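Local atomic coordinates of walker-Type ATPase (Pyrococcus abyssi, PDB entry 2QEN), a protein that probably binds and hydrolyses ATP as a Walker-type P-loop ATPase with a C-terminal winged helix-turn-helix domain, its precise cellular role being unknown. Residues 275-280 and 325-330; 281-286 and 314-319. The protein carries 1 engineered substitution. All coordinates share one frame; numbering follows the deposited sequence.

Interaction 1 of 2, residues 275-280 and 325-330; sequences EELRRR and KKMNWI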
loop_
_atom_site.group_PDB
_atom_site.type_symbol
_atom_site.label_atom_id
_atom_site.label_comp_id
_atom_site.label_asym_id
_atom_site.label_seq_id
_atom_site.Cartn_x
_atom_site.Cartn_y
_atom_site.Cartn_z
ATOM N N GLU A 275 -17.030 2.726 6.716
ATOM C CA GLU A 275 -17.742 1.829 7.635
ATOM C C GLU A 275 -16.798 1.322 8.724
ATOM O O GLU A 275 -17.137 1.350 9.913
ATOM C CB GLU A 275 -18.324 0.612 6.897
ATOM C CG GLU A 275 -19.646 0.830 6.177
ATOM C CD GLU A 275 -20.283 -0.480 5.689
ATOM O OE1 GLU A 275 -19.549 -1.471 5.434
ATOM O OE2 GLU A 275 -21.531 -0.524 5.563
ATOM N N GLU A 276 -15.624 0.847 8.303
ATOM C CA GLU A 276 -14.597 0.350 9.215
ATOM C C GLU A 276 -14.227 1.414 10.249
ATOM O O GLU A 276 -14.218 1.133 11.451
ATOM C CB GLU A 276 -13.351 -0.128 8.445
ATOM C CG GLU A 276 -13.596 -1.300 7.473
ATOM C CD GLU A 276 -12.341 -1.741 6.695
ATOM O OE1 GLU A 276 -11.571 -0.878 6.207
ATOM O OE2 GLU A 276 -12.138 -2.968 6.558
ATOM N N LEU A 277 -13.940 2.631 9.775
ATOM C CA LEU A 277 -13.609 3.761 10.643
ATOM C C LEU A 277 -14.737 4.125 11.607
ATOM O O LEU A 277 -14.480 4.403 12.776
ATOM C CB LEU A 277 -13.256 5.003 9.812
ATOM C CG LEU A 277 -11.811 5.360 9.471
ATOM C CD1 LEU A 277 -11.785 6.713 8.758
ATOM C CD2 LEU A 277 -10.949 5.413 10.720
ATOM N N ARG A 278 -15.971 4.139 11.101
ATOM C CA ARG A 278 -17.146 4.542 11.874
ATOM C C ARG A 278 -17.353 3.627 13.079
ATOM O O ARG A 278 -17.793 4.075 14.129
ATOM C CB ARG A 278 -18.396 4.548 10.986
ATOM C CG ARG A 278 -19.643 5.205 11.590
ATOM C CD ARG A 278 -20.832 4.226 11.539
ATOM N NE ARG A 278 -20.764 3.353 10.365
ATOM C CZ ARG A 278 -21.241 2.111 10.303
ATOM N NH1 ARG A 278 -21.839 1.556 11.354
ATOM N NH2 ARG A 278 -21.117 1.416 9.179
ATOM N N ARG A 279 -17.024 2.347 12.926
ATOM C CA ARG A 279 -17.114 1.400 14.042
ATOM C C ARG A 279 -16.201 1.782 15.219
ATOM O O ARG A 279 -16.638 1.777 16.374
ATOM C CB ARG A 279 -16.867 -0.030 13.568
ATOM C CG ARG A 279 -18.157 -0.815 13.325
ATOM C CD ARG A 279 -18.800 -0.482 11.989
ATOM N NE ARG A 279 -18.865 -1.645 11.103
ATOM C CZ ARG A 279 -19.938 -2.421 10.963
ATOM N NH1 ARG A 279 -21.045 -2.164 11.650
ATOM N NH2 ARG A 279 -19.909 -3.460 10.136
ATOM N N ARG A 280 -14.956 2.150 14.906
ATOM C CA ARG A 280 -13.984 2.614 15.896
ATOM C C ARG A 280 -14.485 3.863 16.609
ATOM O O ARG A 280 -14.587 3.892 17.837
ATOM C CB ARG A 280 -12.630 2.889 15.237
ATOM C CG ARG A 280 -11.904 1.650 14.765
ATOM C CD ARG A 280 -10.639 1.990 13.974
ATOM N NE ARG A 280 -9.797 2.981 14.652
ATOM C CZ ARG A 280 -8.474 3.074 14.512
ATOM N NH1 ARG A 280 -7.822 2.223 13.719
ATOM N NH2 ARG A 280 -7.795 4.008 15.175
ATOM N N LYS A 325 -4.059 11.089 10.276
ATOM C CA LYS A 325 -2.789 11.318 9.581
ATOM C C LYS A 325 -1.926 10.051 9.440
ATOM O O LYS A 325 -1.364 9.785 8.357
ATOM C CB LYS A 325 -1.984 12.406 10.308
ATOM C CG LYS A 325 -2.551 13.825 10.168
ATOM C CD LYS A 325 -2.016 14.767 11.277
ATOM C CE LYS A 325 -0.592 15.234 11.027
ATOM N NZ LYS A 325 -0.063 16.155 12.113
ATOM N N LYS A 326 -1.823 9.282 10.531
ATOM C CA LYS A 326 -1.064 8.026 10.578
ATOM C C LYS A 326 -1.678 6.946 9.687
ATOM O O LYS A 326 -0.972 6.077 9.165
ATOM C CB LYS A 326 -1.008 7.484 12.009
ATOM C CG LYS A 326 -0.131 8.270 12.983
ATOM C CD LYS A 326 -0.246 7.659 14.383
ATOM C CE LYS A 326 0.460 8.496 15.455
ATOM N NZ LYS A 326 1.842 7.993 15.668
ATOM N N MET A 327 -3.001 6.990 9.556
ATOM C CA MET A 327 -3.732 6.116 8.647
ATOM C C MET A 327 -3.664 6.656 7.218
ATOM O O MET A 327 -4.125 6.005 6.291
ATOM C CB MET A 327 -5.202 6.006 9.093
ATOM C CG MET A 327 -5.515 4.877 10.089
ATOM S SD MET A 327 -7.188 5.080 10.771
ATOM C CE MET A 327 -7.857 3.453 10.568
ATOM N N ASN A 328 -3.135 7.872 7.060
ATOM C CA ASN A 328 -3.023 8.535 5.757
ATOM C C ASN A 328 -4.365 8.904 5.086
ATOM O O ASN A 328 -4.440 9.005 3.844
ATOM C CB ASN A 328 -2.175 7.689 4.801
ATOM C CG ASN A 328 -1.047 8.474 4.161
ATOM O OD1 ASN A 328 -0.948 9.694 4.315
ATOM N ND2 ASN A 328 -0.189 7.773 3.429
ATOM N N TRP A 329 -5.418 9.104 5.881
ATOM C CA TRP A 329 -6.673 9.658 5.331
ATOM C C TRP A 329 -6.436 11.119 4.994
ATOM O O TRP A 329 -7.004 11.656 4.036
ATOM C CB TRP A 329 -7.841 9.539 6.315
ATOM C CG TRP A 329 -8.414 8.145 6.373
ATOM C CD1 TRP A 329 -8.099 7.174 7.266
ATOM C CD2 TRP A 329 -9.400 7.578 5.495
ATOM N NE1 TRP A 329 -8.816 6.037 7.007
ATOM C CE2 TRP A 329 -9.626 6.252 5.928
ATOM C CE3 TRP A 329 -10.120 8.063 4.400
ATOM C CZ2 TRP A 329 -10.537 5.397 5.298
ATOM C CZ3 TRP A 329 -11.028 7.215 3.767
ATOM C CH2 TRP A 329 -11.231 5.895 4.223
ATOM N N ILE A 330 -5.526 11.717 5.765
ATOM C CA ILE A 330 -5.348 13.153 5.814
ATOM C C ILE A 330 -3.873 13.562 5.815
ATOM O O ILE A 330 -3.024 12.865 6.353
ATOM C CB ILE A 330 -6.123 13.700 7.056
ATOM C CG1 ILE A 330 -7.274 14.554 6.628
ATOM C CG2 ILE A 330 -5.265 14.350 8.130
ATOM C CD1 ILE A 330 -8.470 13.764 6.629
#

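Interaction 2 of 2, residues 281-286 and 314-319; sequences SPRYVD and EPRLYA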
loop_
_atom_site.group_PDB
_atom_site.type_symbol
_atom_site.label_atom_id
_atom_site.label_comp_id
_atom_site.label_asym_id
_atom_site.label_seq_id
_atom_site.Cartn_x
_atom_site.Cartn_y
_atom_site.Cartn_z
ATOM N N SER A 281 -14.788 4.897 15.830
ATOM C CA SER A 281 -15.429 6.087 16.344
ATOM C C SER A 281 -16.171 6.790 15.213
ATOM O O SER A 281 -15.589 7.036 14.160
ATOM C CB SER A 281 -14.393 7.021 16.976
ATOM O OG SER A 281 -14.975 8.258 17.335
ATOM N N PRO A 282 -17.460 7.127 15.431
ATOM C CA PRO A 282 -18.223 7.926 14.455
ATOM C C PRO A 282 -17.535 9.263 14.184
ATOM O O PRO A 282 -17.646 9.815 13.080
ATOM C CB PRO A 282 -19.564 8.165 15.165
ATOM C CG PRO A 282 -19.664 7.070 16.184
ATOM C CD PRO A 282 -18.269 6.781 16.618
ATOM N N ARG A 283 -16.838 9.766 15.201
ATOM C CA ARG A 283 -16.048 10.995 15.117
ATOM C C ARG A 283 -15.094 11.072 13.918
ATOM O O ARG A 283 -15.007 12.111 13.271
ATOM C CB ARG A 283 -15.275 11.200 16.423
ATOM C CG ARG A 283 -15.817 12.290 17.342
ATOM C CD ARG A 283 -17.299 12.558 17.157
ATOM N NE ARG A 283 -18.044 11.718 18.064
ATOM C CZ ARG A 283 -19.210 11.144 17.799
ATOM N NH1 ARG A 283 -19.819 11.303 16.629
ATOM N NH2 ARG A 283 -19.758 10.396 18.730
ATOM N N TYR A 284 -14.382 9.985 13.631
ATOM C CA TYR A 284 -13.455 9.934 12.481
ATOM C C TYR A 284 -14.105 10.393 11.185
ATOM O O TYR A 284 -13.547 11.209 10.477
ATOM C CB TYR A 284 -12.886 8.529 12.273
ATOM C CG TYR A 284 -11.809 8.109 13.242
ATOM C CD1 TYR A 284 -10.690 8.914 13.473
ATOM C CD2 TYR A 284 -11.884 6.877 13.896
ATOM C CE1 TYR A 284 -9.683 8.513 14.353
ATOM C CE2 TYR A 284 -10.893 6.469 14.778
ATOM C CZ TYR A 284 -9.796 7.293 15.006
ATOM O OH TYR A 284 -8.816 6.893 15.885
ATOM N N VAL A 285 -15.284 9.855 10.885
ATOM C CA VAL A 285 -15.995 10.183 9.646
ATOM C C VAL A 285 -16.555 11.610 9.655
ATOM O O VAL A 285 -16.549 12.291 8.625
ATOM C CB VAL A 285 -17.099 9.164 9.323
ATOM C CG1 VAL A 285 -17.713 9.463 7.964
ATOM C CG2 VAL A 285 -16.524 7.762 9.331
ATOM N N ASP A 286 -17.025 12.043 10.824
ATOM C CA ASP A 286 -17.468 13.422 11.054
ATOM C C ASP A 286 -16.344 14.422 10.756
ATOM O O ASP A 286 -16.580 15.449 10.128
ATOM C CB ASP A 286 -17.948 13.599 12.500
ATOM C CG ASP A 286 -19.340 12.985 12.758
ATOM O OD1 ASP A 286 -20.030 12.544 11.811
ATOM O OD2 ASP A 286 -19.752 12.958 13.939
ATOM N N GLU A 314 -10.413 18.883 23.390
ATOM C CA GLU A 314 -9.180 19.241 22.699
ATOM C C GLU A 314 -8.126 18.116 22.634
ATOM O O GLU A 314 -7.567 17.860 21.554
ATOM C CB GLU A 314 -8.601 20.521 23.324
ATOM C CG GLU A 314 -8.000 21.476 22.311
ATOM C CD GLU A 314 -8.622 22.858 22.352
ATOM O OE1 GLU A 314 -8.565 23.496 23.427
ATOM O OE2 GLU A 314 -9.157 23.311 21.312
ATOM N N PRO A 315 -7.841 17.446 23.780
ATOM C CA PRO A 315 -6.985 16.249 23.719
ATOM C C PRO A 315 -7.529 15.113 22.825
ATOM O O PRO A 315 -6.755 14.483 22.124
ATOM C CB PRO A 315 -6.879 15.813 25.193
ATOM C CG PRO A 315 -7.149 17.087 25.974
ATOM C CD PRO A 315 -8.208 17.777 25.177
ATOM N N ARG A 316 -8.837 14.869 22.843
ATOM C CA ARG A 316 -9.452 13.870 21.950
ATOM C C ARG A 316 -9.313 14.249 20.484
ATOM O O ARG A 316 -8.898 13.428 19.655
ATOM C CB ARG A 316 -10.938 13.676 22.270
ATOM C CG ARG A 316 -11.293 12.296 22.742
ATOM C CD ARG A 316 -11.265 11.275 21.598
ATOM N NE ARG A 316 -12.610 10.955 21.108
ATOM C CZ ARG A 316 -12.969 9.771 20.605
ATOM N NH1 ARG A 316 -12.093 8.774 20.521
ATOM N NH2 ARG A 316 -14.218 9.575 20.197
ATOM N N LEU A 317 -9.654 15.499 20.170
ATOM C CA LEU A 317 -9.527 15.999 18.809
ATOM C C LEU A 317 -8.104 15.830 18.270
ATOM O O LEU A 317 -7.920 15.441 17.118
ATOM C CB LEU A 317 -10.004 17.459 18.683
ATOM C CG LEU A 317 -9.935 18.008 17.235
ATOM C CD1 LEU A 317 -10.771 17.158 16.279
ATOM C CD2 LEU A 317 -10.316 19.496 17.158
ATOM N N TYR A 318 -7.112 16.117 19.110
ATOM C CA TYR A 318 -5.711 15.994 18.728
ATOM C C TYR A 318 -5.374 14.543 18.383
ATOM O O TYR A 318 -4.738 14.275 17.354
ATOM C CB TYR A 318 -4.770 16.522 19.829
ATOM C CG TYR A 318 -3.300 16.372 19.474
ATOM C CD1 TYR A 318 -2.625 17.366 18.755
ATOM C CD2 TYR A 318 -2.588 15.228 19.836
ATOM C CE1 TYR A 318 -1.268 17.226 18.411
ATOM C CE2 TYR A 318 -1.239 15.072 19.492
ATOM C CZ TYR A 318 -0.585 16.079 18.778
ATOM O OH TYR A 318 0.759 15.932 18.452
ATOM N N ALA A 319 -5.803 13.623 19.252
ATOM C CA ALA A 319 -5.578 12.188 19.047
ATOM C C ALA A 319 -6.263 11.688 17.768
ATOM O O ALA A 319 -5.645 11.001 16.957
ATOM C CB ALA A 319 -6.031 11.399 20.270
#

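Interaction 1 of 2, residues 275-280 and 325-330
Leu277 and Met327 mark the nearest approach of the two backbones, with their CA atoms 10.3 Å apart, so the contact is made by side chains alone. Residues 275-280 are the last turn and a half of helix 255-280. Residues 325-330 leave helix 314-326 through a Schellman motif, with Asn328 at positive phi, and enter the strand 330-333 of the winged-helix domain. Leu277 reaches Trp329 and Met327 with separate methyls. Its CD1 sits over one face of the Trp329 indole, 3.8 Å from the centroid of the five-membered ring and 24° off the ring normal, a CH-pi contact. The same methyl lies 3.5 Å from Trp329 NE1, displaced toward the rim of the ring system. Its CD2 packs against the end of Met327, 3.7 Å from CE. Met327 is extended at chi2, and the bend at chi3 (131°) puts CE beside Leu277 CD2 and against Arg280. There CE lies 3.4 Å from Arg280 NH1, while SD lies over one face of the guanidinium. The polar end of Arg280 is engaged by Tyr284, whose OH accepts a hydrogen bond from NH2. Trp329 also touches Glu273 and Leu274 of the same long helix, and Met327 rests on Leu176 and Glu173 of the ATPase part. With an alanine here instead of Trp329, Leu277 CD1 would probably lose its aromatic face, and the indole's contacts with Glu273 and Leu274 would go. The chemistry is thus apolar and dispersive, with an arginine plane laid against a thioether at the exposed edge. Such a contact depends on matching shapes more than on bond directions, and it joins the turn before strand 330-333 to the end of helix 255-280 through side-chain packing.

Interaction 2 of 2, residues 281-286 and 314-319
Ser281 and Arg316 join two helices of the winged helix-turn-helix domain, 282-292 and 314-326. Their backbones are well separated, the closest CA pair being Arg283 and Leu317 at 9.0 Å. The polar contact across the gap is one weak hydrogen bond, from Arg316 NH2 to Ser281 OG at 3.2 Å, with an N-H...O angle of only 124°. Arg316 reaches it through bends at chi2 and chi3, which carry the guanidinium over to the start of the other helix. Ser281 is the N-cap of helix 282-292. Its OG, turned anti to the backbone N (chi1 173°), also accepts a weak capping bond from Arg283 N. One oxygen therefore serves both the helix start and the incoming arginine. Packing between the segments is sparse: Arg316 NH2 lies 4.2 Å from Arg283 CB. Arg283 and Tyr284 also touch Leu320, and Tyr284 Leu324, farther along helix 314-326. The charged group of Arg283 is turned to its own helix, where NH1 forms a salt bridge with Asp286 OD2 at 3.2 Å. This probably eases the nearness of Arg316 NH2, 4.9 Å from Arg283 NE. OD2 lies in the guanidinium plane but is met on its anti side, 35° out of the carboxylate plane.

How the interactions relate
Both contacts use helix 314-326: interaction 2 near its start, interaction 1 at its end and in the turn beyond. Their other halves are consecutive, since helices 255-280 and 282-292 follow each other, with Ser281 between them. The centres are 10 Å apart, and the contacts touch where Leu277 CD2 packs on Tyr284 CD2 at 3.6 Å. Interaction 1 faces the ATPase part. The side chain of Trp329 is about 6 Å from that of Arg41, an ADP-binding residue, and about 12 Å from the bound ADP, so it neighbours the nucleotide site without touching the ligand. Interaction 2 is far from the nucleotide and magnesium sites and joins helices within the winged-helix domain.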